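Local coordinates for protein alpha-(N-acetylaminomethylene)succinic acid hydrolase (Mesorhizobium loti, PDB 3KXP) that catalyses the last step of vitamin B6 degradation, hydrolysing (E)-2-(acetamidomethylene)succinate to succinic semialdehyde, acetate, ammonia and carbon dioxide, at residues H75-N80 / A237-G242; Q188-I193 / E197-G202; S218-V223 / L227-S232. All coordinates share one frame; numbering follows the deposited sequence.

Interaction 1 of 3, residues H75-N80 / A237-G242; sequences HGITSN and AQTARG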
ATOM      1  N   HIS A  75      18.225 -10.685   1.367  1.00 19.67           N
ATOM      2  CA  HIS A  75      17.744 -12.071   1.337  1.00 19.08           C
ATOM      3  C   HIS A  75      17.320 -12.672   2.689  1.00 18.12           C
ATOM      4  O   HIS A  75      17.518 -12.073   3.746  1.00 19.74           O
ATOM      5  CB  HIS A  75      18.850 -12.944   0.738  1.00 18.10           C
ATOM      6  CG  HIS A  75      20.087 -12.983   1.580  1.00 15.66           C
ATOM      7  ND1 HIS A  75      20.171 -13.723   2.739  1.00 17.50           N
ATOM      8  CD2 HIS A  75      21.244 -12.283   1.499  1.00 15.19           C
ATOM      9  CE1 HIS A  75      21.321 -13.473   3.340  1.00 14.49           C
ATOM     10  NE2 HIS A  75      21.990 -12.602   2.608  1.00 14.21           N
ATOM     11  N   GLY A  76      16.752 -13.877   2.642  1.00 17.45           N
ATOM     12  CA  GLY A  76      16.339 -14.560   3.860  1.00 16.33           C
ATOM     13  C   GLY A  76      17.479 -15.398   4.430  1.00 18.12           C
ATOM     14  O   GLY A  76      18.550 -15.475   3.816  1.00 18.41           O
ATOM     15  N   ILE A  77      17.265 -16.035   5.582  1.00 16.39           N
ATOM     16  CA  ILE A  77      18.309 -16.850   6.208  1.00 17.84           C
ATOM     17  C   ILE A  77      18.809 -17.998   5.306  1.00 18.69           C
ATOM     18  O   ILE A  77      18.028 -18.644   4.601  1.00 18.20           O
ATOM     19  CB  ILE A  77      17.821 -17.412   7.553  1.00 17.65           C
ATOM     20  CG1 ILE A  77      19.014 -17.860   8.400  1.00 19.11           C
ATOM     21  CG2 ILE A  77      16.888 -18.587   7.320  1.00 19.43           C
ATOM     22  CD1 ILE A  77      18.645 -18.128   9.856  1.00 18.51           C
ATOM     23  N   THR A  78      20.121 -18.218   5.340  1.00 20.24           N
ATOM     24  CA  THR A  78      20.845 -19.237   4.549  1.00 20.75           C
ATOM     25  C   THR A  78      20.916 -18.929   3.059  1.00 20.98           C
ATOM     26  O   THR A  78      21.653 -19.578   2.325  1.00 22.50           O
ATOM     27  CB  THR A  78      20.274 -20.682   4.697  1.00 21.58           C
ATOM     28  OG1 THR A  78      19.084 -20.824   3.914  1.00 25.05           O
ATOM     29  CG2 THR A  78      19.976 -21.002   6.145  1.00 21.04           C
ATOM     30  N   SER A  79      20.161 -17.930   2.614  1.00 22.17           N
ATOM     31  CA  SER A  79      20.141 -17.547   1.203  1.00 21.91           C
ATOM     32  C   SER A  79      21.282 -16.555   0.907  1.00 22.87           C
ATOM     33  O   SER A  79      22.206 -16.410   1.708  1.00 23.77           O
ATOM     34  CB  SER A  79      18.775 -16.920   0.885  1.00 23.58           C
ATOM     35  OG  SER A  79      18.585 -16.717  -0.500  1.00 26.33           O
ATOM     36  N   ASN A  80      21.220 -15.881  -0.239  1.00 22.81           N
ATOM     37  CA  ASN A  80      22.239 -14.904  -0.624  1.00 21.77           C
ATOM     38  C   ASN A  80      21.719 -13.948  -1.714  1.00 21.55           C
ATOM     39  O   ASN A  80      20.714 -14.218  -2.368  1.00 19.67           O
ATOM     40  CB  ASN A  80      23.518 -15.624  -1.093  1.00 22.43           C
ATOM     41  CG  ASN A  80      23.420 -16.134  -2.516  1.00 20.07           C
ATOM     42  OD1 ASN A  80      23.733 -15.415  -3.459  1.00 24.17           O
ATOM     43  ND2 ASN A  80      22.970 -17.373  -2.680  1.00 15.73           N
ATOM     44  N   ALA A 237      22.809 -20.706  12.964  1.00 26.07           N
ATOM     45  CA  ALA A 237      22.252 -21.103  14.251  1.00 25.56           C
ATOM     46  C   ALA A 237      21.978 -19.883  15.112  1.00 24.36           C
ATOM     47  O   ALA A 237      20.934 -19.786  15.748  1.00 23.32           O
ATOM     48  CB  ALA A 237      23.208 -22.058  14.975  1.00 23.10           C
ATOM     49  N   GLN A 238      22.915 -18.945  15.126  1.00 24.51           N
ATOM     50  CA  GLN A 238      22.739 -17.738  15.922  1.00 26.98           C
ATOM     51  C   GLN A 238      21.676 -16.829  15.322  1.00 25.61           C
ATOM     52  O   GLN A 238      20.900 -16.215  16.053  1.00 26.19           O
ATOM     53  CB  GLN A 238      24.062 -16.984  16.043  1.00 27.90           C
ATOM     54  CG  GLN A 238      25.124 -17.764  16.793  1.00 30.41           C
ATOM     55  CD  GLN A 238      26.430 -17.016  16.883  1.00 32.15           C
ATOM     56  OE1 GLN A 238      26.521 -15.971  17.535  1.00 34.37           O
ATOM     57  NE2 GLN A 238      27.455 -17.539  16.218  1.00 31.00           N
ATOM     58  N   THR A 239      21.644 -16.743  13.994  1.00 23.81           N
ATOM     59  CA  THR A 239      20.656 -15.911  13.316  1.00 24.62           C
ATOM     60  C   THR A 239      19.245 -16.449  13.558  1.00 26.03           C
ATOM     61  O   THR A 239      18.332 -15.684  13.869  1.00 22.97           O
ATOM     62  CB  THR A 239      20.912 -15.868  11.816  1.00 22.85           C
ATOM     63  OG1 THR A 239      22.183 -15.259  11.578  1.00 27.94           O
ATOM     64  CG2 THR A 239      19.838 -15.068  11.119  1.00 20.26           C
ATOM     65  N   ALA A 240      19.083 -17.765  13.424  1.00 26.41           N
ATOM     66  CA  ALA A 240      17.791 -18.408  13.638  1.00 28.80           C
ATOM     67  C   ALA A 240      17.214 -18.054  15.011  1.00 30.18           C
ATOM     68  O   ALA A 240      16.081 -17.583  15.097  1.00 30.82           O
ATOM     69  CB  ALA A 240      17.917 -19.928  13.497  1.00 27.45           C
ATOM     70  N   ARG A 241      17.967 -18.260  16.091  1.00 30.59           N
ATOM     71  CA  ARG A 241      17.402 -17.910  17.391  1.00 32.29           C
ATOM     72  C   ARG A 241      17.255 -16.410  17.597  1.00 29.28           C
ATOM     73  O   ARG A 241      16.485 -15.975  18.438  1.00 29.79           O
ATOM     74  CB  ARG A 241      18.179 -18.550  18.558  1.00 34.65           C
ATOM     75  CG  ARG A 241      19.679 -18.604  18.452  1.00 38.59           C
ATOM     76  CD  ARG A 241      20.145 -19.992  18.897  1.00 42.16           C
ATOM     77  NE  ARG A 241      19.963 -20.978  17.833  1.00 45.40           N
ATOM     78  CZ  ARG A 241      19.898 -22.292  18.013  1.00 45.45           C
ATOM     79  NH1 ARG A 241      19.738 -23.095  16.967  1.00 44.92           N
ATOM     80  NH2 ARG A 241      19.966 -22.801  19.236  1.00 46.24           N
ATOM     81  N   GLY A 242      17.971 -15.618  16.812  1.00 28.59           N
ATOM     82  CA  GLY A 242      17.839 -14.179  16.938  1.00 26.57           C
ATOM     83  C   GLY A 242      16.512 -13.742  16.336  1.00 26.68           C
ATOM     84  O   GLY A 242      15.987 -12.688  16.676  1.00 25.02           O
TER
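Ile-77 carries its whole side of this contact with one branch, the CG1-CD1 arm, whose methyl end passes alongside Thr-239, the two side chains pointing opposite ways. The tight part is small: Ile-77 CD1 lies 3.5 Å from the methyl CG2 of Thr-239. The same Ile-77 CD1 comes to 3.6 Å from the backbone N of Ala-240, whose CB is a little farther off. Because CG1 is anti to the backbone N of Ile-77 (chi1 -162°), the arm reaches from loop to helix. Thr-239 meets it mainly with its methyl; its hydroxyl is engaged elsewhere, with Ala-235 O and Tyr-120 OH. No hydrogen bond crosses, and away from this apolar spot the segments diverge, Arg-241 being exposed and its NE turned back to Ala-237 O. A type II turn from Gly-76 to Ser-79 shapes the loop, and Gly-76 O takes both Ser-79 N and His-75 ND1, from opposite faces of its carbonyl plane. Ile-77 follows the His-Gly after strand 70-74, and the chloride it binds with Leu-143 and Ser-142, the probable nucleophile, is consistent with an oxyanion hole. Its side chain is about 6 Å from that of Ser-142, so the contact probably borders the active site. Here the loop after strand 70-74 of the central sheet meets helix 233-242, while Leu-179 of helix 173-182 also packs against Ile-77.

Interaction 2 of 3, residues Q188-I193 / E197-G202; sequences QLFEDI and EAYLAG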
ATOM      1  N   GLN A 188      26.037 -29.521   4.567  1.00 33.44           N
ATOM      2  CA  GLN A 188      26.523 -30.862   4.242  1.00 34.67           C
ATOM      3  C   GLN A 188      27.374 -30.789   2.971  1.00 35.32           C
ATOM      4  O   GLN A 188      27.408 -29.761   2.293  1.00 36.08           O
ATOM      5  CB  GLN A 188      25.339 -31.804   3.999  1.00 34.12           C
ATOM      6  CG  GLN A 188      24.444 -31.350   2.848  1.00 34.87           C
ATOM      7  CD  GLN A 188      23.221 -32.232   2.642  1.00 35.64           C
ATOM      8  OE1 GLN A 188      23.320 -33.356   2.140  1.00 35.46           O
ATOM      9  NE2 GLN A 188      22.057 -31.723   3.034  1.00 34.18           N
ATOM     10  N   LEU A 189      28.045 -31.888   2.644  1.00 34.83           N
ATOM     11  CA  LEU A 189      28.892 -31.947   1.459  1.00 33.59           C
ATOM     12  C   LEU A 189      28.126 -32.503   0.260  1.00 34.05           C
ATOM     13  O   LEU A 189      27.817 -33.690   0.223  1.00 34.29           O
ATOM     14  CB  LEU A 189      30.111 -32.827   1.741  1.00 32.55           C
ATOM     15  CG  LEU A 189      31.082 -33.111   0.589  1.00 34.54           C
ATOM     16  CD1 LEU A 189      31.738 -31.814   0.121  1.00 31.27           C
ATOM     17  CD2 LEU A 189      32.134 -34.110   1.058  1.00 32.67           C
ATOM     18  N   PHE A 190      27.812 -31.649  -0.710  1.00 32.81           N
ATOM     19  CA  PHE A 190      27.101 -32.098  -1.898  1.00 33.47           C
ATOM     20  C   PHE A 190      28.105 -32.589  -2.934  1.00 35.31           C
ATOM     21  O   PHE A 190      29.181 -32.013  -3.095  1.00 35.98           O
ATOM     22  CB  PHE A 190      26.250 -30.971  -2.485  1.00 32.72           C
ATOM     23  CG  PHE A 190      25.175 -30.487  -1.561  1.00 32.12           C
ATOM     24  CD1 PHE A 190      25.381 -29.368  -0.755  1.00 31.99           C
ATOM     25  CD2 PHE A 190      23.975 -31.179  -1.453  1.00 31.92           C
ATOM     26  CE1 PHE A 190      24.409 -28.946   0.146  1.00 30.56           C
ATOM     27  CE2 PHE A 190      22.993 -30.766  -0.552  1.00 31.89           C
ATOM     28  CZ  PHE A 190      23.214 -29.645   0.249  1.00 32.25           C
ATOM     29  N   GLU A 191      27.745 -33.659  -3.629  1.00 35.67           N
ATOM     30  CA  GLU A 191      28.602 -34.265  -4.642  1.00 37.23           C
ATOM     31  C   GLU A 191      28.832 -33.370  -5.860  1.00 37.55           C
ATOM     32  O   GLU A 191      29.947 -33.285  -6.382  1.00 35.91           O
ATOM     33  CB  GLU A 191      27.984 -35.598  -5.067  1.00 41.13           C
ATOM     34  CG  GLU A 191      28.501 -36.166  -6.365  1.00 48.10           C
ATOM     35  CD  GLU A 191      27.878 -37.513  -6.676  1.00 53.06           C
ATOM     36  OE1 GLU A 191      26.631 -37.624  -6.597  1.00 54.73           O
ATOM     37  OE2 GLU A 191      28.632 -38.456  -7.001  1.00 54.73           O
ATOM     38  N   ASP A 192      27.770 -32.710  -6.313  1.00 36.70           N
ATOM     39  CA  ASP A 192      27.846 -31.822  -7.461  1.00 35.74           C
ATOM     40  C   ASP A 192      26.623 -30.922  -7.471  1.00 35.33           C
ATOM     41  O   ASP A 192      25.719 -31.082  -6.647  1.00 35.24           O
ATOM     42  CB  ASP A 192      27.945 -32.632  -8.756  1.00 38.26           C
ATOM     43  CG  ASP A 192      26.877 -33.709  -8.861  1.00 41.81           C
ATOM     44  OD1 ASP A 192      27.153 -34.748  -9.504  1.00 42.90           O
ATOM     45  OD2 ASP A 192      25.765 -33.519  -8.315  1.00 41.56           O
ATOM     46  N   ILE A 193      26.580 -29.977  -8.399  1.00 34.80           N
ATOM     47  CA  ILE A 193      25.463 -29.055  -8.433  1.00 35.42           C
ATOM     48  C   ILE A 193      24.122 -29.761  -8.583  1.00 36.56           C
ATOM     49  O   ILE A 193      23.110 -29.286  -8.069  1.00 37.26           O
ATOM     50  CB  ILE A 193      25.643 -27.982  -9.540  1.00 35.15           C
ATOM     51  CG1 ILE A 193      24.681 -26.816  -9.277  1.00 35.30           C
ATOM     52  CG2 ILE A 193      25.405 -28.580 -10.908  1.00 33.48           C
ATOM     53  CD1 ILE A 193      24.865 -25.633 -10.198  1.00 34.13           C
ATOM     54  N   GLU A 197      20.695 -29.037  -6.299  1.00 31.73           N
ATOM     55  CA  GLU A 197      19.363 -28.710  -6.791  1.00 32.55           C
ATOM     56  C   GLU A 197      18.329 -29.707  -6.280  1.00 31.15           C
ATOM     57  O   GLU A 197      17.223 -29.318  -5.902  1.00 29.74           O
ATOM     58  CB  GLU A 197      19.358 -28.690  -8.310  1.00 34.25           C
ATOM     59  CG  GLU A 197      20.232 -27.611  -8.887  1.00 38.79           C
ATOM     60  CD  GLU A 197      20.339 -27.717 -10.384  1.00 42.59           C
ATOM     61  OE1 GLU A 197      20.843 -28.752 -10.871  1.00 45.43           O
ATOM     62  OE2 GLU A 197      19.915 -26.770 -11.075  1.00 47.03           O
ATOM     63  N   ALA A 198      18.686 -30.990  -6.273  1.00 28.84           N
ATOM     64  CA  ALA A 198      17.779 -32.015  -5.772  1.00 28.41           C
ATOM     65  C   ALA A 198      17.444 -31.657  -4.331  1.00 27.73           C
ATOM     66  O   ALA A 198      16.279 -31.640  -3.937  1.00 28.81           O
ATOM     67  CB  ALA A 198      18.435 -33.379  -5.824  1.00 25.61           C
ATOM     68  N   TYR A 199      18.475 -31.363  -3.548  1.00 26.96           N
ATOM     69  CA  TYR A 199      18.283 -30.991  -2.158  1.00 26.81           C
ATOM     70  C   TYR A 199      17.374 -29.766  -2.026  1.00 27.27           C
ATOM     71  O   TYR A 199      16.417 -29.771  -1.254  1.00 27.46           O
ATOM     72  CB  TYR A 199      19.623 -30.680  -1.489  1.00 25.13           C
ATOM     73  CG  TYR A 199      19.443 -29.919  -0.197  1.00 26.70           C
ATOM     74  CD1 TYR A 199      18.825 -30.513   0.907  1.00 27.95           C
ATOM     75  CD2 TYR A 199      19.812 -28.577  -0.102  1.00 25.77           C
ATOM     76  CE1 TYR A 199      18.574 -29.784   2.072  1.00 28.69           C
ATOM     77  CE2 TYR A 199      19.563 -27.841   1.052  1.00 27.65           C
ATOM     78  CZ  TYR A 199      18.945 -28.445   2.132  1.00 28.82           C
ATOM     79  OH  TYR A 199      18.678 -27.704   3.258  1.00 32.88           O
ATOM     80  N   LEU A 200      17.685 -28.717  -2.780  1.00 26.87           N
ATOM     81  CA  LEU A 200      16.903 -27.493  -2.723  1.00 27.53           C
ATOM     82  C   LEU A 200      15.464 -27.696  -3.184  1.00 25.81           C
ATOM     83  O   LEU A 200      14.538 -27.322  -2.480  1.00 26.54           O
ATOM     84  CB  LEU A 200      17.598 -26.386  -3.535  1.00 28.20           C
ATOM     85  CG  LEU A 200      18.943 -25.901  -2.958  1.00 27.80           C
ATOM     86  CD1 LEU A 200      19.661 -25.020  -3.970  1.00 22.81           C
ATOM     87  CD2 LEU A 200      18.716 -25.144  -1.647  1.00 22.82           C
ATOM     88  N   ALA A 201      15.272 -28.295  -4.352  1.00 27.37           N
ATOM     89  CA  ALA A 201      13.921 -28.538  -4.858  1.00 29.11           C
ATOM     90  C   ALA A 201      13.078 -29.250  -3.797  1.00 30.14           C
ATOM     91  O   ALA A 201      11.883 -28.983  -3.661  1.00 30.77           O
ATOM     92  CB  ALA A 201      13.977 -29.382  -6.130  1.00 29.09           C
ATOM     93  N   GLY A 202      13.713 -30.149  -3.046  1.00 29.15           N
ATOM     94  CA  GLY A 202      13.017 -30.890  -2.011  1.00 28.30           C
ATOM     95  C   GLY A 202      12.714 -30.070  -0.768  1.00 29.33           C
ATOM     96  O   GLY A 202      11.684 -30.277  -0.122  1.00 29.26           O
TER
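Phe-190 and Tyr-199 meet obliquely, their ring planes 40° apart and their centroids separated by 5.3 Å. The CE2 corner of Phe-190 presses on the root of the tyrosine, 3.5 Å from Tyr-199 CB, while Phe-190 CZ reaches Tyr-199 CD2 at 3.6 Å. Tyr-199 holds CG anti to its own backbone N (chi1 163°), which swings the ring off the helix toward the incoming loop. Gln-188 comes in beside them: its CG lies over one face of the phenylalanine, near the rim, and its NE2 sits 4.0 Å above one face of the tyrosine ring, with the amide plane inclined 57° to it. That nitrogen has its hydrogen bond with Ala-185 O. The start of helix 193-203 closes the segments together through Glu-197 N to Ile-193 O at 3.0 Å, and Asp-192 is its N-cap, OD2 accepting from Ala-195 N. Loop and helix lie between strands 159-165 and 258-263, where alpha/beta hydrolases commonly carry their cap. Glu-197 OE2 forms a salt bridge with Arg-213 of helix 209-218. The chemistry is thus divided: dispersion between oblique rings joins the loop to the helix flank, whereas hydrogen bonding and charge fix the helix start and its neighbour.

Interaction 3 of 3, residues S218-V223 / L227-S232; sequences SGYQPV and LRPLAS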
ATOM      1  N   SER A 218      24.733 -19.955  -6.745  1.00 27.59           N
ATOM      2  CA  SER A 218      25.263 -18.840  -5.974  1.00 26.19           C
ATOM      3  C   SER A 218      25.574 -19.052  -4.502  1.00 25.43           C
ATOM      4  O   SER A 218      26.448 -18.389  -3.966  1.00 26.78           O
ATOM      5  CB  SER A 218      24.320 -17.644  -6.096  1.00 25.32           C
ATOM      6  OG  SER A 218      23.059 -17.937  -5.508  1.00 22.91           O
ATOM      7  N   GLY A 219      24.869 -19.958  -3.840  1.00 25.69           N
ATOM      8  CA  GLY A 219      25.115 -20.145  -2.421  1.00 27.72           C
ATOM      9  C   GLY A 219      25.973 -21.323  -2.013  1.00 27.73           C
ATOM     10  O   GLY A 219      26.131 -21.598  -0.829  1.00 25.78           O
ATOM     11  N   TYR A 220      26.529 -22.025  -2.989  1.00 30.93           N
ATOM     12  CA  TYR A 220      27.356 -23.186  -2.689  1.00 33.97           C
ATOM     13  C   TYR A 220      28.637 -23.135  -3.520  1.00 36.30           C
ATOM     14  O   TYR A 220      28.593 -22.912  -4.733  1.00 37.27           O
ATOM     15  CB  TYR A 220      26.550 -24.471  -2.957  1.00 32.79           C
ATOM     16  CG  TYR A 220      25.213 -24.466  -2.242  1.00 32.74           C
ATOM     17  CD1 TYR A 220      24.174 -23.637  -2.675  1.00 32.22           C
ATOM     18  CD2 TYR A 220      25.034 -25.164  -1.051  1.00 32.50           C
ATOM     19  CE1 TYR A 220      23.007 -23.485  -1.934  1.00 31.81           C
ATOM     20  CE2 TYR A 220      23.864 -25.018  -0.299  1.00 33.14           C
ATOM     21  CZ  TYR A 220      22.861 -24.168  -0.741  1.00 31.81           C
ATOM     22  OH  TYR A 220      21.746 -23.930   0.043  1.00 32.94           O
ATOM     23  N   GLN A 221      29.779 -23.320  -2.862  1.00 38.29           N
ATOM     24  CA  GLN A 221      31.054 -23.269  -3.566  1.00 39.38           C
ATOM     25  C   GLN A 221      31.856 -24.555  -3.499  1.00 36.36           C
ATOM     26  O   GLN A 221      31.773 -25.311  -2.532  1.00 34.56           O
ATOM     27  CB  GLN A 221      31.902 -22.089  -3.061  1.00 44.18           C
ATOM     28  CG  GLN A 221      32.094 -22.005  -1.541  1.00 51.79           C
ATOM     29  CD  GLN A 221      33.258 -22.833  -1.005  1.00 54.58           C
ATOM     30  OE1 GLN A 221      34.396 -22.725  -1.480  1.00 54.99           O
ATOM     31  NE2 GLN A 221      32.979 -23.652   0.007  1.00 55.89           N
ATOM     32  N   PRO A 222      32.651 -24.817  -4.546  1.00 35.50           N
ATOM     33  CA  PRO A 222      33.484 -26.015  -4.634  1.00 34.43           C
ATOM     34  C   PRO A 222      34.516 -26.087  -3.521  1.00 34.58           C
ATOM     35  O   PRO A 222      35.331 -25.184  -3.341  1.00 36.62           O
ATOM     36  CB  PRO A 222      34.112 -25.891  -6.017  1.00 34.27           C
ATOM     37  CG  PRO A 222      34.242 -24.413  -6.180  1.00 36.29           C
ATOM     38  CD  PRO A 222      32.904 -23.921  -5.688  1.00 34.72           C
ATOM     39  N   VAL A 223      34.458 -27.172  -2.767  1.00 33.77           N
ATOM     40  CA  VAL A 223      35.371 -27.387  -1.673  1.00 33.19           C
ATOM     41  C   VAL A 223      36.014 -28.756  -1.905  1.00 34.60           C
ATOM     42  O   VAL A 223      35.785 -29.401  -2.934  1.00 31.98           O
ATOM     43  CB  VAL A 223      34.599 -27.341  -0.321  1.00 33.73           C
ATOM     44  CG1 VAL A 223      34.209 -28.743   0.127  1.00 32.50           C
ATOM     45  CG2 VAL A 223      35.420 -26.615   0.723  1.00 32.42           C
ATOM     46  N   LEU A 227      30.705 -29.765  -3.209  1.00 34.39           N
ATOM     47  CA  LEU A 227      30.209 -28.419  -2.923  1.00 33.10           C
ATOM     48  C   LEU A 227      29.693 -28.285  -1.498  1.00 31.11           C
ATOM     49  O   LEU A 227      29.195 -29.248  -0.910  1.00 30.53           O
ATOM     50  CB  LEU A 227      29.068 -28.039  -3.876  1.00 33.90           C
ATOM     51  CG  LEU A 227      29.290 -27.932  -5.386  1.00 35.21           C
ATOM     52  CD1 LEU A 227      30.324 -26.860  -5.679  1.00 35.74           C
ATOM     53  CD2 LEU A 227      29.726 -29.274  -5.938  1.00 37.67           C
ATOM     54  N   ARG A 228      29.821 -27.084  -0.948  1.00 29.46           N
ATOM     55  CA  ARG A 228      29.335 -26.795   0.395  1.00 29.07           C
ATOM     56  C   ARG A 228      28.736 -25.394   0.421  1.00 27.98           C
ATOM     57  O   ARG A 228      29.052 -24.558  -0.425  1.00 27.36           O
ATOM     58  CB  ARG A 228      30.468 -26.894   1.421  1.00 30.92           C
ATOM     59  CG  ARG A 228      30.379 -28.117   2.335  1.00 34.50           C
ATOM     60  CD  ARG A 228      31.460 -28.095   3.418  1.00 38.38           C
ATOM     61  NE  ARG A 228      31.090 -28.916   4.573  1.00 42.25           N
ATOM     62  CZ  ARG A 228      31.099 -30.245   4.591  1.00 41.54           C
ATOM     63  NH1 ARG A 228      31.473 -30.922   3.517  1.00 44.82           N
ATOM     64  NH2 ARG A 228      30.708 -30.898   5.675  1.00 42.83           N
ATOM     65  N   PRO A 229      27.845 -25.126   1.388  1.00 28.17           N
ATOM     66  CA  PRO A 229      27.194 -23.817   1.534  1.00 28.80           C
ATOM     67  C   PRO A 229      28.209 -22.713   1.854  1.00 26.78           C
ATOM     68  O   PRO A 229      29.174 -22.942   2.573  1.00 25.46           O
ATOM     69  CB  PRO A 229      26.249 -24.025   2.721  1.00 29.54           C
ATOM     70  CG  PRO A 229      26.012 -25.502   2.741  1.00 28.54           C
ATOM     71  CD  PRO A 229      27.338 -26.082   2.389  1.00 25.53           C
ATOM     72  N   LEU A 230      27.993 -21.520   1.320  1.00 27.29           N
ATOM     73  CA  LEU A 230      28.876 -20.400   1.622  1.00 27.57           C
ATOM     74  C   LEU A 230      28.546 -19.918   3.039  1.00 27.31           C
ATOM     75  O   LEU A 230      29.431 -19.533   3.801  1.00 28.14           O
ATOM     76  CB  LEU A 230      28.661 -19.260   0.620  1.00 26.48           C
ATOM     77  CG  LEU A 230      29.390 -19.438  -0.711  1.00 27.60           C
ATOM     78  CD1 LEU A 230      29.007 -18.334  -1.685  1.00 25.83           C
ATOM     79  CD2 LEU A 230      30.895 -19.431  -0.445  1.00 27.37           C
ATOM     80  N   ALA A 231      27.264 -19.961   3.386  1.00 26.40           N
ATOM     81  CA  ALA A 231      26.798 -19.533   4.703  1.00 28.28           C
ATOM     82  C   ALA A 231      27.460 -20.319   5.827  1.00 29.07           C
ATOM     83  O   ALA A 231      27.584 -21.541   5.751  1.00 30.54           O
ATOM     84  CB  ALA A 231      25.277 -19.693   4.799  1.00 25.07           C
ATOM     85  N   SER A 232      27.882 -19.609   6.867  1.00 28.02           N
ATOM     86  CA  SER A 232      28.503 -20.229   8.029  1.00 28.09           C
ATOM     87  C   SER A 232      27.424 -20.889   8.887  1.00 28.95           C
ATOM     88  O   SER A 232      26.408 -20.257   9.193  1.00 28.71           O
ATOM     89  CB  SER A 232      29.227 -19.168   8.860  1.00 27.58           C
ATOM     90  OG  SER A 232      29.207 -19.513  10.233  1.00 25.92           O
TER
HETATM   91  O   HOH W   1      24.989 -20.708   1.355  1.00 19.68           O
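The ring of Tyr-220 meets Pro-229 obliquely. Its CD2 comes to 3.6 Å from Pro-229 CA, and CE2 to 3.8 Å from Pro-229 CG. With CG set beside the backbone N (chi1 -53°), the ring is carried along the proline rather than over Leu-227, which lies on the same face of the ribbon. Elsewhere in the fold, Val-196 and Leu-200 of helix 193-203 also touch Tyr-220. The proline ring of Pro-222 is met by the CD1 methyl of Leu-227, which packs 3.3 Å from Pro-222 N. These groups belong to a two-stranded antiparallel beta hairpin, 220-223 with 226-229, separate from the central sheet of the alpha/beta hydrolase fold. Gln-221 and Arg-228 form its hydrogen-bonded pair: Gln-221 N gives to Arg-228 O at 2.8 Å, and Arg-228 N returns to Gln-221 O at 3.1 Å. Tyr-220 with Pro-229 and Pro-222 with Leu-227 are non-hydrogen-bonded pairs, and a proline in each can sit there without costing the ladder an N-H. Beyond the strands, Leu-230 N donates to Gly-219 O at 2.8 Å, and a water gives a second hydrogen to that oxygen while accepting from Ala-231 N. The CD1 methyl of Leu-230 lies 3.4 Å from Ser-218 O. Replacing Leu-230 by alanine removes both methyls and is likely to open a gap beside that carbonyl, where the chain passes from helix 209-218 to the hairpin.

In the fold
Along the chain, the 75-80 loop comes first, then interactions 2 and 3 in succession, and finally helix 233-242, which completes interaction 1; both later contacts thus belong to the long excursion between its halves. Interactions 2 and 3 are neighbours, their centres about 11 Å apart, joined by a probable hydrogen bond from Leu-227 N to Phe-190 O. Interaction 1 lies deeper, its centre about 19 Å from that of interaction 2 and about 15 Å from that of interaction 3, which it touches where Asn-80 ND2 probably bonds Ser-218 OG. The hairpin also runs on into helix 233-242. The 188-232 contacts thus tie together a cap-like insertion, probably set over the active-site side of the core.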